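Long-range contact in tailspike protein (Siphovirus 9NA, PDB 3RIQ), which binds Salmonella lipopolysaccharide as the receptor-recognition domain of the phage tail and probably cleaves its O-antigen as an endorhamnosidase: residues 207-221 with 235-249. Residues are numbered along the deposited sequence; the frame is centred on the assembly and turned at random. Where two conformers were deposited one is given.
Sequences VVGGEIKYGSGSAVL and VRDLISYRVGESGVK
The rings of Tyr214 and Tyr241 lie side by side, pointing the same way, with planes 70° apart. Lys213 CB meets the edge of the Tyr241 ring in its plane, while Arg242 CG rides over one face near the rim. The Arg242 guanidinium, its chain extended, gives NH1 in plane to Tyr214 OH at 3.1 Å; Tyr241 OH sits 3.0 Å above one face of that guanidinium, and a water joins the two hydroxyls. Gln274 and Tyr95 take further bonds from Arg242. Some distance away, Val208 CG1, anti to the backbone N (chi1 179°), covers a face of the Arg236 guanidinium, 3.5 Å from CZ. Inside, Val220 meets Val235 tip to tip, and its CG2 lies 3.8 Å from Leu238 CD2. At a turn, Gly247 O accepts twice: from Ser240 OG at 2.9 Å along a lone pair, and from Ala219 N at 3.2 Å, above the carbonyl plane. Lys213 NZ bridges to Asp230 and Asp232 of the second subunit, placing this face at the trimer interface. Strands 211-214 and 238-241, whose axes approach to 4.9 Å and run 6° from parallel, bond Tyr241 N to Ile212 O, illustrating rung stacking in the right-handed beta-helix of P22-type tailspikes.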
# COMPACT_ATOMS: atom_id res chain seq x y z
N VAL A 207 4.99 13.84 14.26
CA VAL A 207 6.23 13.90 13.49
C VAL A 207 5.87 13.46 12.07
O VAL A 207 5.20 12.42 11.89
CB VAL A 207 7.28 12.94 14.10
CG1 VAL A 207 8.61 12.92 13.29
CG2 VAL A 207 7.55 13.34 15.60
N VAL A 208 6.35 14.20 11.06
CA VAL A 208 6.10 13.85 9.65
C VAL A 208 7.39 13.97 8.86
O VAL A 208 7.95 15.07 8.78
CB VAL A 208 5.04 14.83 9.02
CG1 VAL A 208 4.80 14.48 7.54
CG2 VAL A 208 3.74 14.82 9.85
N GLY A 209 7.84 12.86 8.26
CA GLY A 209 9.04 12.93 7.41
C GLY A 209 10.30 12.55 8.15
O GLY A 209 10.30 12.52 9.40
N GLY A 210 11.38 12.31 7.39
CA GLY A 210 12.72 12.25 7.96
C GLY A 210 13.18 10.92 8.49
O GLY A 210 12.62 9.85 8.18
N GLU A 211 14.22 10.99 9.30
CA GLU A 211 14.93 9.82 9.81
C GLU A 211 15.57 10.14 11.15
O GLU A 211 16.18 11.23 11.31
CB GLU A 211 16.01 9.32 8.82
CG GLU A 211 16.76 8.08 9.34
CD GLU A 211 17.45 7.25 8.25
OE1 GLU A 211 17.37 7.62 7.04
OE2 GLU A 211 18.07 6.19 8.61
N ILE A 212 15.40 9.23 12.10
CA ILE A 212 16.02 9.34 13.43
C ILE A 212 16.85 8.07 13.63
O ILE A 212 16.35 6.96 13.38
CB ILE A 212 14.90 9.46 14.52
CG1 ILE A 212 14.22 10.85 14.38
CG2 ILE A 212 15.47 9.22 15.94
CD1 ILE A 212 12.94 10.97 15.13
N LYS A 213 18.08 8.24 14.11
CA LYS A 213 19.08 7.17 14.21
C LYS A 213 19.56 6.98 15.64
O LYS A 213 19.82 7.97 16.36
CB LYS A 213 20.30 7.52 13.35
CG LYS A 213 19.94 7.90 11.93
CD LYS A 213 21.21 8.16 11.09
CE LYS A 213 20.80 8.62 9.69
NZ LYS A 213 21.97 8.84 8.76
N TYR A 214 19.71 5.73 16.06
CA TYR A 214 20.27 5.41 17.39
C TYR A 214 19.47 6.06 18.54
O TYR A 214 18.24 6.13 18.46
CB TYR A 214 21.79 5.66 17.47
CG TYR A 214 22.55 4.82 16.45
CD1 TYR A 214 22.78 3.46 16.69
CD2 TYR A 214 23.01 5.37 15.24
CE1 TYR A 214 23.45 2.65 15.74
CE2 TYR A 214 23.70 4.58 14.27
CZ TYR A 214 23.90 3.22 14.54
OH TYR A 214 24.57 2.44 13.62
N GLY A 215 20.16 6.48 19.61
CA GLY A 215 19.47 6.79 20.88
C GLY A 215 19.12 5.55 21.66
O GLY A 215 18.89 4.48 21.08
N SER A 216 19.12 5.66 22.98
CA SER A 216 18.81 4.48 23.81
C SER A 216 17.32 4.15 23.85
O SER A 216 16.95 3.08 24.34
CB SER A 216 19.34 4.66 25.26
OG SER A 216 18.66 5.78 25.86
N GLY A 217 16.48 5.09 23.38
CA GLY A 217 15.03 4.97 23.49
C GLY A 217 14.35 4.61 22.16
O GLY A 217 14.90 3.85 21.34
N SER A 218 13.18 5.21 21.94
CA SER A 218 12.39 4.94 20.74
C SER A 218 12.45 6.19 19.87
O SER A 218 12.62 7.30 20.40
CB SER A 218 10.95 4.58 21.12
OG SER A 218 10.90 3.41 21.95
N ALA A 219 12.34 6.07 18.54
CA ALA A 219 12.57 7.27 17.74
C ALA A 219 11.58 8.38 18.11
O ALA A 219 11.97 9.57 18.24
CB ALA A 219 12.53 6.98 16.25
N VAL A 220 10.31 8.01 18.27
CA VAL A 220 9.28 8.94 18.75
C VAL A 220 8.55 8.24 19.86
O VAL A 220 8.22 7.04 19.72
CB VAL A 220 8.28 9.36 17.64
CG1 VAL A 220 7.34 10.44 18.17
CG2 VAL A 220 9.02 9.85 16.37
N LEU A 221 8.29 8.97 20.96
CA LEU A 221 7.64 8.41 22.15
C LEU A 221 6.47 9.29 22.58
O LEU A 221 6.62 10.53 22.69
CB LEU A 221 8.68 8.32 23.28
CG LEU A 221 8.13 7.83 24.63
CD1 LEU A 221 7.73 6.37 24.54
CD2 LEU A 221 9.17 8.00 25.70
N VAL A 235 2.61 9.63 13.94
CA VAL A 235 3.86 9.66 13.16
C VAL A 235 3.54 9.26 11.73
O VAL A 235 2.85 8.26 11.50
CB VAL A 235 4.93 8.67 13.72
CG1 VAL A 235 6.19 8.71 12.85
CG2 VAL A 235 5.23 8.97 15.20
N ARG A 236 4.10 10.01 10.76
CA ARG A 236 3.92 9.68 9.33
C ARG A 236 5.23 9.82 8.58
O ARG A 236 5.97 10.78 8.85
CB ARG A 236 2.85 10.59 8.70
CG ARG A 236 2.65 10.33 7.20
CD ARG A 236 1.42 11.01 6.62
NE ARG A 236 1.30 12.46 6.84
CZ ARG A 236 1.78 13.40 6.02
NH1 ARG A 236 2.55 13.04 4.98
NH2 ARG A 236 1.51 14.70 6.24
N ASP A 237 5.53 8.84 7.70
CA ASP A 237 6.69 8.95 6.75
C ASP A 237 8.02 9.10 7.48
O ASP A 237 8.79 10.04 7.20
CB ASP A 237 6.52 10.13 5.79
CG ASP A 237 5.31 10.00 4.89
OD1 ASP A 237 4.89 8.86 4.61
OD2 ASP A 237 4.80 11.05 4.44
N LEU A 238 8.29 8.19 8.43
CA LEU A 238 9.54 8.25 9.21
C LEU A 238 10.37 6.98 8.97
O LEU A 238 9.81 5.88 8.86
CB LEU A 238 9.20 8.33 10.71
CG LEU A 238 10.39 8.37 11.66
CD1 LEU A 238 11.17 9.69 11.52
CD2 LEU A 238 9.91 8.16 13.10
N ILE A 239 11.68 7.14 8.91
CA ILE A 239 12.62 5.98 9.00
C ILE A 239 13.20 6.01 10.40
O ILE A 239 13.76 7.03 10.81
CB ILE A 239 13.74 6.06 7.93
CG1 ILE A 239 13.13 6.05 6.52
CG2 ILE A 239 14.72 4.93 8.13
CD1 ILE A 239 14.12 6.35 5.42
N SER A 240 13.09 4.90 11.14
CA SER A 240 13.64 4.78 12.50
C SER A 240 14.76 3.75 12.41
O SER A 240 14.49 2.57 12.08
CB SER A 240 12.55 4.28 13.44
OG SER A 240 13.07 4.00 14.72
N TYR A 241 16.00 4.18 12.64
CA TYR A 241 17.17 3.33 12.34
C TYR A 241 17.99 3.00 13.57
O TYR A 241 18.57 3.91 14.18
CB TYR A 241 18.06 4.07 11.33
CG TYR A 241 19.41 3.42 11.05
CD1 TYR A 241 19.51 2.12 10.50
CD2 TYR A 241 20.59 4.14 11.30
CE1 TYR A 241 20.77 1.55 10.23
CE2 TYR A 241 21.86 3.58 11.03
CZ TYR A 241 21.92 2.28 10.48
OH TYR A 241 23.13 1.69 10.17
N ARG A 242 18.03 1.73 13.93
CA ARG A 242 18.90 1.25 15.04
C ARG A 242 18.71 1.95 16.39
O ARG A 242 19.69 2.18 17.16
CB ARG A 242 20.37 1.26 14.61
CG ARG A 242 20.65 0.16 13.60
CD ARG A 242 22.10 0.21 13.15
NE ARG A 242 22.41 -0.88 12.23
CZ ARG A 242 23.62 -1.08 11.73
NH1 ARG A 242 24.63 -0.29 12.14
NH2 ARG A 242 23.84 -2.09 10.91
N VAL A 243 17.46 2.27 16.70
CA VAL A 243 17.19 2.78 18.05
C VAL A 243 17.36 1.67 19.09
O VAL A 243 17.24 0.46 18.80
CB VAL A 243 15.81 3.50 18.17
CG1 VAL A 243 15.72 4.58 17.11
CG2 VAL A 243 14.65 2.53 18.08
N GLY A 244 17.64 2.08 20.33
CA GLY A 244 17.88 1.11 21.42
C GLY A 244 16.61 0.47 21.98
O GLY A 244 16.69 -0.59 22.65
N GLU A 245 15.45 1.07 21.71
CA GLU A 245 14.18 0.48 22.14
C GLU A 245 13.34 0.14 20.90
O GLU A 245 13.76 -0.69 20.08
CB GLU A 245 13.47 1.36 23.20
CG GLU A 245 14.25 1.32 24.52
CD GLU A 245 13.53 1.94 25.71
OE1 GLU A 245 12.28 1.87 25.76
OE2 GLU A 245 14.23 2.48 26.61
N SER A 246 12.18 0.77 20.75
CA SER A 246 11.27 0.39 19.66
C SER A 246 11.17 1.47 18.58
O SER A 246 11.43 2.65 18.82
CB SER A 246 9.91 0.03 20.22
OG SER A 246 9.96 -1.16 20.98
N GLY A 247 10.81 1.06 17.36
CA GLY A 247 10.91 1.98 16.21
C GLY A 247 10.18 3.28 16.50
O GLY A 247 10.74 4.38 16.32
N VAL A 248 8.92 3.16 16.95
CA VAL A 248 8.20 4.24 17.63
C VAL A 248 7.46 3.55 18.78
O VAL A 248 7.25 2.32 18.78
CB VAL A 248 7.17 4.98 16.72
CG1 VAL A 248 7.87 5.66 15.52
CG2 VAL A 248 6.03 4.02 16.25
N LYS A 249 7.01 4.33 19.76
CA LYS A 249 6.39 3.73 20.96
C LYS A 249 5.31 4.59 21.57
O LYS A 249 5.49 5.82 21.70
CB LYS A 249 7.49 3.52 22.04
CG LYS A 249 6.99 2.92 23.35
CD LYS A 249 8.14 2.53 24.29
CE LYS A 249 7.57 2.12 25.65
NZ LYS A 249 8.62 1.91 26.73
O HOH W 1 11.13 9.34 5.92
O HOH W 2 25.28 3.24 11.19
O HOH W 3 11.32 4.51 24.62